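Local structure of aminotransferase class-III (Ochrobactrum anthropi, 5GHG) at residues T398-L409 with A418-C426; E196-L207 with P237-L248. The protein is a pyridoxal-phosphate-dependent class-III transaminase that probably moves amino groups between amine donors and carbonyl acceptors. The protein carries 1 engineered substitution. All coordinates share one frame; numbering follows the deposited sequence.

Contact 1. Residues T398-L409 with A418-C426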
loop_
_atom_site.group_PDB
_atom_site.type_symbol
_atom_site.label_atom_id
_atom_site.label_comp_id
_atom_site.label_asym_id
_atom_site.label_seq_id
_atom_site.Cartn_x
_atom_site.Cartn_y
_atom_site.Cartn_z
ATOM N N THR B 398 -14.429 -28.548 3.095
ATOM C CA THR B 398 -15.164 -27.298 3.236
ATOM C C THR B 398 -14.612 -26.283 2.243
ATOM O O THR B 398 -13.400 -26.133 2.104
ATOM C CB THR B 398 -15.059 -26.781 4.674
ATOM O OG1 THR B 398 -15.833 -27.640 5.518
ATOM C CG2 THR B 398 -15.616 -25.361 4.776
ATOM N N GLY B 399 -15.509 -25.616 1.517
ATOM C CA GLY B 399 -15.141 -24.725 0.438
ATOM C C GLY B 399 -15.492 -25.271 -0.933
ATOM O O GLY B 399 -15.685 -24.489 -1.871
ATOM N N ALA B 400 -15.594 -26.595 -1.070
ATOM C CA ALA B 400 -15.933 -27.165 -2.362
ATOM C C ALA B 400 -17.365 -26.788 -2.774
ATOM O O ALA B 400 -17.628 -26.491 -3.946
ATOM C CB ALA B 400 -15.763 -28.681 -2.339
ATOM N N LEU B 401 -18.302 -26.811 -1.825
ATOM C CA LEU B 401 -19.676 -26.485 -2.155
ATOM C C LEU B 401 -19.805 -25.009 -2.556
ATOM O O LEU B 401 -20.459 -24.685 -3.558
ATOM C CB LEU B 401 -20.596 -26.828 -0.984
ATOM C CG LEU B 401 -22.101 -26.664 -1.086
ATOM C CD1 LEU B 401 -22.660 -27.470 -2.256
ATOM C CD2 LEU B 401 -22.751 -27.109 0.236
ATOM N N GLY B 402 -19.149 -24.120 -1.818
ATOM C CA GLY B 402 -19.129 -22.714 -2.200
ATOM C C GLY B 402 -18.524 -22.468 -3.569
ATOM O O GLY B 402 -19.061 -21.695 -4.363
ATOM N N ALA B 403 -17.403 -23.116 -3.864
ATOM C CA ALA B 403 -16.787 -22.966 -5.179
ATOM C C ALA B 403 -17.700 -23.486 -6.286
ATOM O O ALA B 403 -17.824 -22.856 -7.350
ATOM C CB ALA B 403 -15.431 -23.687 -5.229
ATOM N N LYS B 404 -18.340 -24.630 -6.059
ATOM C CA LYS B 404 -19.261 -25.187 -7.038
ATOM C C LYS B 404 -20.400 -24.228 -7.344
ATOM O O LYS B 404 -20.698 -23.945 -8.517
ATOM C CB LYS B 404 -19.801 -26.528 -6.532
ATOM C CG LYS B 404 -20.639 -27.329 -7.519
ATOM C CD LYS B 404 -20.953 -28.711 -6.916
ATOM C CE LYS B 404 -21.879 -29.545 -7.803
ATOM N NZ LYS B 404 -21.168 -30.004 -9.014
ATOM N N ALA B 405 -21.039 -23.691 -6.303
ATOM C CA ALA B 405 -22.209 -22.835 -6.508
ATOM C C ALA B 405 -21.808 -21.480 -7.111
ATOM O O ALA B 405 -22.521 -20.942 -7.962
ATOM C CB ALA B 405 -22.961 -22.651 -5.193
ATOM N N ASN B 406 -20.659 -20.942 -6.699
ATOM C CA ASN B 406 -20.184 -19.668 -7.225
ATOM C C ASN B 406 -19.926 -19.756 -8.731
ATOM O O ASN B 406 -20.222 -18.824 -9.473
ATOM C CB ASN B 406 -18.912 -19.256 -6.495
ATOM C CG ASN B 406 -18.580 -17.770 -6.660
ATOM O OD1 ASN B 406 -19.467 -16.931 -6.656
ATOM N ND2 ASN B 406 -17.314 -17.461 -6.771
ATOM N N ALA B 407 -19.367 -20.882 -9.187
ATOM C CA ALA B 407 -19.141 -21.072 -10.619
ATOM C C ALA B 407 -20.457 -21.112 -11.398
ATOM O O ALA B 407 -20.560 -20.547 -12.492
ATOM C CB ALA B 407 -18.331 -22.344 -10.856
ATOM N N VAL B 408 -21.470 -21.784 -10.851
ATOM C CA VAL B 408 -22.769 -21.825 -11.512
ATOM C C VAL B 408 -23.412 -20.441 -11.520
ATOM O O VAL B 408 -23.987 -20.008 -12.523
ATOM C CB VAL B 408 -23.686 -22.861 -10.838
ATOM C CG1 VAL B 408 -25.112 -22.720 -11.385
ATOM C CG2 VAL B 408 -23.172 -24.250 -11.082
ATOM N N LEU B 409 -23.313 -19.723 -10.404
ATOM C CA LEU B 409 -23.866 -18.380 -10.353
ATOM C C LEU B 409 -23.210 -17.473 -11.406
ATOM O O LEU B 409 -23.893 -16.662 -12.047
ATOM C CB LEU B 409 -23.695 -17.802 -8.952
ATOM C CG LEU B 409 -24.364 -16.505 -8.564
ATOM C CD1 LEU B 409 -25.852 -16.531 -8.837
ATOM C CD2 LEU B 409 -24.112 -16.224 -7.079
ATOM N N ALA B 418 -16.940 -16.569 -3.107
ATOM C CA ALA B 418 -17.063 -17.714 -2.219
ATOM C C ALA B 418 -16.043 -17.530 -1.105
ATOM O O ALA B 418 -14.826 -17.544 -1.355
ATOM C CB ALA B 418 -16.823 -19.029 -2.960
ATOM N N MET B 419 -16.527 -17.351 0.112
ATOM C CA MET B 419 -15.651 -17.319 1.283
ATOM C C MET B 419 -15.855 -18.661 1.973
ATOM O O MET B 419 -16.780 -18.844 2.778
ATOM C CB MET B 419 -16.001 -16.128 2.163
ATOM C CG MET B 419 -16.087 -14.845 1.333
ATOM S SD MET B 419 -16.934 -13.477 2.136
ATOM C CE MET B 419 -15.562 -12.408 2.398
ATOM N N GLY B 420 -15.006 -19.628 1.639
ATOM C CA GLY B 420 -15.303 -20.987 2.021
ATOM C C GLY B 420 -16.625 -21.399 1.369
ATOM O O GLY B 420 -16.794 -21.292 0.155
ATOM N N ASP B 421 -17.575 -21.873 2.169
ATOM C CA ASP B 421 -18.876 -22.264 1.647
ATOM C C ASP B 421 -19.928 -21.169 1.788
ATOM O O ASP B 421 -21.113 -21.433 1.617
ATOM C CB ASP B 421 -19.350 -23.567 2.317
ATOM C CG ASP B 421 -18.563 -24.781 1.842
ATOM O OD1 ASP B 421 -18.004 -24.703 0.723
ATOM O OD2 ASP B 421 -18.495 -25.794 2.559
ATOM N N THR B 422 -19.516 -19.935 2.065
ATOM C CA THR B 422 -20.420 -18.801 2.108
ATOM C C THR B 422 -20.322 -18.017 0.807
ATOM O O THR B 422 -19.226 -17.633 0.392
ATOM C CB THR B 422 -20.105 -17.883 3.304
ATOM O OG1 THR B 422 -20.259 -18.617 4.527
ATOM C CG2 THR B 422 -21.054 -16.675 3.330
ATOM N N LEU B 423 -21.457 -17.794 0.166
ATOM C CA LEU B 423 -21.555 -16.855 -0.954
ATOM C C LEU B 423 -21.935 -15.477 -0.423
ATOM O O LEU B 423 -22.910 -15.344 0.317
ATOM C CB LEU B 423 -22.617 -17.309 -1.955
ATOM C CG LEU B 423 -22.420 -18.682 -2.586
ATOM C CD1 LEU B 423 -23.541 -18.947 -3.579
ATOM C CD2 LEU B 423 -21.065 -18.764 -3.245
ATOM N N ALA B 424 -21.174 -14.455 -0.811
ATOM C CA ALA B 424 -21.434 -13.103 -0.318
ATOM C C ALA B 424 -22.129 -12.266 -1.378
ATOM O O ALA B 424 -21.963 -12.474 -2.582
ATOM C CB ALA B 424 -20.143 -12.410 0.114
ATOM N N PHE B 425 -22.923 -11.311 -0.915
ATOM C CA PHE B 425 -23.593 -10.351 -1.773
ATOM C C PHE B 425 -23.362 -8.964 -1.176
ATOM O O PHE B 425 -23.624 -8.740 0.007
ATOM C CB PHE B 425 -25.065 -10.691 -1.911
ATOM C CG PHE B 425 -25.277 -12.026 -2.541
ATOM C CD1 PHE B 425 -25.417 -12.144 -3.910
ATOM C CD2 PHE B 425 -25.228 -13.181 -1.768
ATOM C CE1 PHE B 425 -25.562 -13.379 -4.502
ATOM C CE2 PHE B 425 -25.361 -14.418 -2.353
ATOM C CZ PHE B 425 -25.529 -14.527 -3.722
ATOM N N CYS B 426 -22.828 -8.061 -1.989
ATOM C CA CYS B 426 -22.472 -6.722 -1.547
ATOM C C CYS B 426 -22.522 -5.806 -2.765
ATOM O O CYS B 426 -21.494 -5.294 -3.227
ATOM C CB CYS B 426 -21.077 -6.737 -0.909
ATOM S SG CYS B 426 -20.482 -5.186 -0.235
HETATM O O HOH W 1 -14.890 -21.812 -1.596
HETATM O O HOH W 2 -18.007 -27.975 0.855
#
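D421 OD1 sits before the first turn of helix 400-409 and takes a nearly straight bond from G402 N (2.8 Å, N-H...O angle 167°). A weaker, strongly bent bond comes from G399 N, also 2.8 Å from D421 OD1. This oxygen is modelled too close to G399 CA, so its exact place is less sure. A water 2.8 Å from D421 OD2 accepts from L401 N and so bridges the carboxylate to the helix; it has more acceptors in reach than protons to give. The carboxylate reaches the helix because D421 CG stands anti to its own carbonyl carbon (chi1 -72°). A buried acid facing helix N-H groups is likely to be favoured as the anion by the helix dipole. A second water donates to both G399 O and G420 O, joining the two backbones beside the carboxylate. G402 lets the chains close to 3.9 Å between G402 CA and D421 CA; a CB there would run into G420 O. G420 takes the second position of the type II' turn from M419 to T422, at a positive phi that favours glycine, and the turn joins strands 414-419 and 422-425 in a hairpin. The methyl of A418 lies against the carbonyl of G402. Farther along, L423 spreads its two methyls against the helix: CD1 reaches A405 CB at 4.1 Å, and CD2 meets N406 CB at 3.9 Å. L409 and F425 come from opposite directions, and L409 CD2 meets F425 CZ at 4.0 Å. L443 of helix 433-455 touches both L423 and F425, and L385 of strand 380-385 backs L401 and A405. With the helix at 44° to strand 422-425, the whole is a helix laid over the hairpin that follows it, the layered alpha/beta packing of the small domain of fold-type I aminotransferases.

Contact 2. Residues E196-L207 with P237-L248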
loop_
_atom_site.group_PDB
_atom_site.type_symbol
_atom_site.label_atom_id
_atom_site.label_comp_id
_atom_site.label_asym_id
_atom_site.label_seq_id
_atom_site.Cartn_x
_atom_site.Cartn_y
_atom_site.Cartn_z
ATOM N N GLU B 196 -28.369 -16.581 21.485
ATOM C CA GLU B 196 -27.559 -15.557 20.844
ATOM C C GLU B 196 -26.996 -14.566 21.873
ATOM O O GLU B 196 -25.803 -14.235 21.847
ATOM C CB GLU B 196 -28.387 -14.823 19.778
ATOM C CG GLU B 196 -27.677 -13.742 19.010
ATOM C CD GLU B 196 -28.599 -13.068 17.995
ATOM O OE1 GLU B 196 -28.408 -11.869 17.691
ATOM O OE2 GLU B 196 -29.532 -13.735 17.503
ATOM N N GLU B 197 -27.835 -14.083 22.790
ATOM C CA GLU B 197 -27.351 -13.133 23.771
ATOM C C GLU B 197 -26.414 -13.784 24.794
ATOM O O GLU B 197 -25.494 -13.129 25.292
ATOM C CB GLU B 197 -28.512 -12.423 24.472
ATOM C CG GLU B 197 -29.259 -11.458 23.556
ATOM C CD GLU B 197 -30.236 -10.542 24.305
ATOM O OE1 GLU B 197 -31.023 -9.828 23.629
ATOM O OE2 GLU B 197 -30.197 -10.527 25.552
ATOM N N GLN B 198 -26.635 -15.049 25.127
ATOM C CA GLN B 198 -25.707 -15.741 26.006
ATOM C C GLN B 198 -24.346 -15.878 25.331
ATOM O O GLN B 198 -23.305 -15.730 25.970
ATOM C CB GLN B 198 -26.260 -17.115 26.401
ATOM C CG GLN B 198 -25.342 -17.950 27.288
ATOM C CD GLN B 198 -24.938 -17.267 28.581
ATOM O OE1 GLN B 198 -23.763 -17.329 29.012
ATOM N NE2 GLN B 198 -25.883 -16.609 29.208
ATOM N N PHE B 199 -24.353 -16.156 24.027
ATOM C CA PHE B 199 -23.110 -16.244 23.270
ATOM C C PHE B 199 -22.363 -14.901 23.300
ATOM O O PHE B 199 -21.147 -14.867 23.446
ATOM C CB PHE B 199 -23.454 -16.673 21.839
ATOM C CG PHE B 199 -22.311 -16.649 20.887
ATOM C CD1 PHE B 199 -21.184 -17.444 21.102
ATOM C CD2 PHE B 199 -22.371 -15.869 19.737
ATOM C CE1 PHE B 199 -20.143 -17.436 20.192
ATOM C CE2 PHE B 199 -21.320 -15.869 18.832
ATOM C CZ PHE B 199 -20.222 -16.644 19.057
ATOM N N ALA B 200 -23.095 -13.798 23.196
ATOM C CA ALA B 200 -22.474 -12.484 23.294
ATOM C C ALA B 200 -21.868 -12.264 24.672
ATOM O O ALA B 200 -20.749 -11.741 24.806
ATOM C CB ALA B 200 -23.490 -11.402 22.974
ATOM N N THR B 201 -22.593 -12.649 25.713
ATOM C CA THR B 201 -22.045 -12.582 27.059
ATOM C C THR B 201 -20.775 -13.411 27.171
ATOM O O THR B 201 -19.771 -12.957 27.741
ATOM C CB THR B 201 -23.104 -13.037 28.073
ATOM O OG1 THR B 201 -24.134 -12.059 28.139
ATOM C CG2 THR B 201 -22.494 -13.234 29.468
ATOM N N ARG B 202 -20.783 -14.633 26.629
ATOM C CA ARG B 202 -19.594 -15.466 26.717
ATOM C C ARG B 202 -18.410 -14.832 25.967
ATOM O O ARG B 202 -17.266 -14.920 26.426
ATOM C CB ARG B 202 -19.861 -16.876 26.179
ATOM C CG ARG B 202 -18.596 -17.714 26.093
ATOM C CD ARG B 202 -18.859 -19.213 25.948
ATOM N NE ARG B 202 -19.505 -19.565 24.680
ATOM C CZ ARG B 202 -18.864 -19.854 23.559
ATOM N NH1 ARG B 202 -19.548 -20.200 22.464
ATOM N NH2 ARG B 202 -17.540 -19.794 23.517
ATOM N N LEU B 203 -18.662 -14.214 24.813
ATOM C CA LEU B 203 -17.571 -13.590 24.071
ATOM C C LEU B 203 -16.960 -12.423 24.848
ATOM O O LEU B 203 -15.737 -12.250 24.864
ATOM C CB LEU B 203 -18.057 -13.095 22.697
ATOM C CG LEU B 203 -18.388 -14.157 21.654
ATOM C CD1 LEU B 203 -19.304 -13.590 20.586
ATOM C CD2 LEU B 203 -17.127 -14.695 21.038
ATOM N N ALA B 204 -17.794 -11.603 25.481
ATOM C CA ALA B 204 -17.267 -10.506 26.290
ATOM C C ALA B 204 -16.486 -11.032 27.501
ATOM O O ALA B 204 -15.475 -10.439 27.891
ATOM C CB ALA B 204 -18.387 -9.573 26.742
ATOM N N ASP B 205 -16.949 -12.128 28.099
ATOM C CA ASP B 205 -16.233 -12.739 29.223
ATOM C C ASP B 205 -14.883 -13.293 28.784
ATOM O O ASP B 205 -13.886 -13.154 29.496
ATOM C CB ASP B 205 -17.056 -13.863 29.840
ATOM C CG ASP B 205 -18.253 -13.358 30.627
ATOM O OD1 ASP B 205 -18.345 -12.141 30.880
ATOM O OD2 ASP B 205 -19.116 -14.200 30.977
ATOM N N GLU B 206 -14.837 -13.956 27.634
ATOM C CA GLU B 206 -13.577 -14.462 27.126
ATOM C C GLU B 206 -12.624 -13.319 26.778
ATOM O O GLU B 206 -11.416 -13.433 26.983
ATOM C CB GLU B 206 -13.823 -15.369 25.912
ATOM C CG GLU B 206 -14.522 -16.671 26.322
ATOM C CD GLU B 206 -14.933 -17.531 25.132
ATOM O OE1 GLU B 206 -15.433 -18.658 25.368
ATOM O OE2 GLU B 206 -14.775 -17.068 23.972
ATOM N N LEU B 207 -13.160 -12.217 26.250
ATOM C CA LEU B 207 -12.338 -11.031 26.029
ATOM C C LEU B 207 -11.753 -10.514 27.350
ATOM O O LEU B 207 -10.560 -10.225 27.446
ATOM C CB LEU B 207 -13.162 -9.942 25.345
ATOM C CG LEU B 207 -12.515 -8.561 25.218
ATOM C CD1 LEU B 207 -11.204 -8.622 24.415
ATOM C CD2 LEU B 207 -13.482 -7.607 24.575
ATOM N N PRO B 237 -23.669 -11.172 17.280
ATOM C CA PRO B 237 -24.957 -11.374 17.939
ATOM C C PRO B 237 -25.434 -10.089 18.594
ATOM O O PRO B 237 -24.663 -9.160 18.860
ATOM C CB PRO B 237 -24.654 -12.475 18.965
ATOM C CG PRO B 237 -23.206 -12.350 19.229
ATOM C CD PRO B 237 -22.581 -11.884 17.960
ATOM N N LYS B 238 -26.738 -10.009 18.826
ATOM C CA LYS B 238 -27.248 -8.843 19.508
ATOM C C LYS B 238 -26.642 -8.756 20.911
ATOM O O LYS B 238 -26.426 -9.782 21.578
ATOM C CB LYS B 238 -28.782 -8.859 19.569
ATOM C CG LYS B 238 -29.406 -10.134 20.054
ATOM C CD LYS B 238 -30.936 -9.968 20.114
ATOM C CE LYS B 238 -31.641 -11.163 20.784
ATOM N NZ LYS B 238 -31.584 -12.392 19.943
ATOM N N THR B 239 -26.336 -7.525 21.326
ATOM C CA THR B 239 -25.710 -7.135 22.579
ATOM C C THR B 239 -24.196 -7.306 22.567
ATOM O O THR B 239 -23.531 -6.874 23.515
ATOM C CB THR B 239 -26.281 -7.865 23.826
ATOM O OG1 THR B 239 -25.849 -9.232 23.861
ATOM C CG2 THR B 239 -27.813 -7.787 23.839
ATOM N N TYR B 240 -23.619 -7.895 21.517
ATOM C CA TYR B 240 -22.172 -8.098 21.485
ATOM C C TYR B 240 -21.414 -6.784 21.654
ATOM O O TYR B 240 -20.547 -6.655 22.532
ATOM C CB TYR B 240 -21.769 -8.756 20.163
ATOM C CG TYR B 240 -20.273 -8.836 19.939
ATOM C CD1 TYR B 240 -19.528 -9.882 20.479
ATOM C CD2 TYR B 240 -19.612 -7.883 19.169
ATOM C CE1 TYR B 240 -18.182 -9.992 20.249
ATOM C CE2 TYR B 240 -18.238 -7.987 18.916
ATOM C CZ TYR B 240 -17.529 -9.035 19.461
ATOM O OH TYR B 240 -16.169 -9.172 19.256
ATOM N N TRP B 241 -21.697 -5.807 20.807
ATOM C CA TRP B 241 -20.898 -4.595 20.835
ATOM C C TRP B 241 -21.094 -3.799 22.120
ATOM O O TRP B 241 -20.155 -3.156 22.610
ATOM C CB TRP B 241 -21.162 -3.742 19.595
ATOM C CG TRP B 241 -20.324 -4.209 18.421
ATOM C CD1 TRP B 241 -20.762 -4.777 17.262
ATOM C CD2 TRP B 241 -18.893 -4.176 18.334
ATOM N NE1 TRP B 241 -19.697 -5.086 16.450
ATOM C CE2 TRP B 241 -18.538 -4.728 17.089
ATOM C CE3 TRP B 241 -17.883 -3.732 19.188
ATOM C CZ2 TRP B 241 -17.202 -4.835 16.664
ATOM C CZ3 TRP B 241 -16.544 -3.834 18.752
ATOM C CH2 TRP B 241 -16.230 -4.390 17.521
ATOM N N GLU B 242 -22.291 -3.848 22.699
ATOM C CA GLU B 242 -22.516 -3.199 23.987
ATOM C C GLU B 242 -21.679 -3.861 25.083
ATOM O O GLU B 242 -20.990 -3.187 25.846
ATOM C CB GLU B 242 -24.001 -3.231 24.343
ATOM C CG GLU B 242 -24.316 -2.742 25.730
ATOM C CD GLU B 242 -25.772 -2.979 26.133
ATOM O OE1 GLU B 242 -26.067 -2.932 27.343
ATOM O OE2 GLU B 242 -26.618 -3.204 25.243
ATOM N N LYS B 243 -21.709 -5.192 25.144
ATOM C CA LYS B 243 -20.958 -5.904 26.166
ATOM C C LYS B 243 -19.462 -5.796 25.951
ATOM O O LYS B 243 -18.705 -5.661 26.918
ATOM C CB LYS B 243 -21.412 -7.360 26.230
ATOM C CG LYS B 243 -22.893 -7.504 26.566
ATOM C CD LYS B 243 -23.415 -8.932 26.382
ATOM C CE LYS B 243 -24.864 -9.045 26.910
ATOM N NZ LYS B 243 -25.551 -10.289 26.466
ATOM N N VAL B 244 -19.004 -5.835 24.694
ATOM C CA VAL B 244 -17.572 -5.673 24.429
ATOM C C VAL B 244 -17.106 -4.285 24.875
ATOM O O VAL B 244 -16.063 -4.144 25.543
ATOM C CB VAL B 244 -17.246 -5.936 22.946
ATOM C CG1 VAL B 244 -15.818 -5.452 22.591
ATOM C CG2 VAL B 244 -17.369 -7.420 22.651
ATOM N N GLN B 245 -17.862 -3.254 24.526
ATOM C CA GLN B 245 -17.448 -1.891 24.861
ATOM C C GLN B 245 -17.399 -1.673 26.377
ATOM O O GLN B 245 -16.518 -0.960 26.871
ATOM C CB GLN B 245 -18.361 -0.873 24.178
ATOM C CG GLN B 245 -18.113 -0.778 22.673
ATOM C CD GLN B 245 -19.015 0.193 21.970
ATOM O OE1 GLN B 245 -18.611 1.323 21.666
ATOM N NE2 GLN B 245 -20.249 -0.223 21.697
ATOM N N ALA B 246 -18.299 -2.311 27.118
ATOM C CA ALA B 246 -18.246 -2.235 28.581
ATOM C C ALA B 246 -16.924 -2.785 29.114
ATOM O O ALA B 246 -16.323 -2.191 30.018
ATOM C CB ALA B 246 -19.423 -2.995 29.195
ATOM N N VAL B 247 -16.467 -3.922 28.576
ATOM C CA VAL B 247 -15.174 -4.481 28.964
ATOM C C VAL B 247 -14.039 -3.529 28.618
ATOM O O VAL B 247 -13.168 -3.232 29.450
ATOM C CB VAL B 247 -14.959 -5.859 28.306
ATOM C CG1 VAL B 247 -13.566 -6.380 28.588
ATOM C CG2 VAL B 247 -16.020 -6.858 28.778
ATOM N N LEU B 248 -14.001 -3.061 27.368
ATOM C CA LEU B 248 -12.917 -2.184 26.950
ATOM C C LEU B 248 -12.852 -0.939 27.831
ATOM O O LEU B 248 -11.763 -0.519 28.240
ATOM C CB LEU B 248 -13.083 -1.788 25.479
ATOM C CG LEU B 248 -13.073 -2.966 24.493
ATOM C CD1 LEU B 248 -13.252 -2.443 23.051
ATOM C CD2 LEU B 248 -11.784 -3.766 24.610
#
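The Y240 ring holds L203 CB at its edge, in plane, while V244 CG2 lies 3.5 Å above one face, offset toward the rim. L203 CD1 also comes within 3.7 Å of Y240 CD1, obliquely, and lies above one face of the F199 ring, toward its rim. P237 CG approaches that ring at a slant, 3.7 Å from F199 CD2. Y240 CE2 is over the centre of the W241 indole, and the Y240 hydroxyl bonds to R147. Helix 240-248 belongs to the crossover from strand 219-224 to the parallel strand 254-258 in the large-domain sheet; it runs beside helix 196-207 at only 21°. Into that helix K243 inserts as a knob among E197, A200, T201 and A204. Its extended chain ends in NZ, which donates to T201 OG1 and T239 OG1, both 2.8 Å away, and weakly to E197 O. With an alanine here, the hydroxyls of T201 and T239 would probably lose their shared donor and a gap would open among the four residues of the hole. L207 CD2 packs on V244 CG1 at 3.7 Å. At the other end, E196 OE1 takes the backbone N-H of K238 on its anti lone pair (2.7 Å), and OE2 makes a long salt bridge to K238 NZ.

From the N terminus, contact 2 comes first: residues 196-207 are met by 237-248 after 29 intervening residues, which include strand 219-224 and E225 of the cofactor pocket. The chain then runs on through D258 and K287 of the same pocket before reaching contact 1, where residues 398-409 meet 418-426 after only eight intervening residues. The two loops follow in series, neither nested nor crossed. Contact 2 joins two helices packed against the sheet containing strands 143-147, 219-224 and 254-258, whereas contact 1 fastens a helix to the other sheet, containing strands 380-385 and 422-425. Their centres are 30 Å apart, and their nearest atoms about 15 Å, without touching.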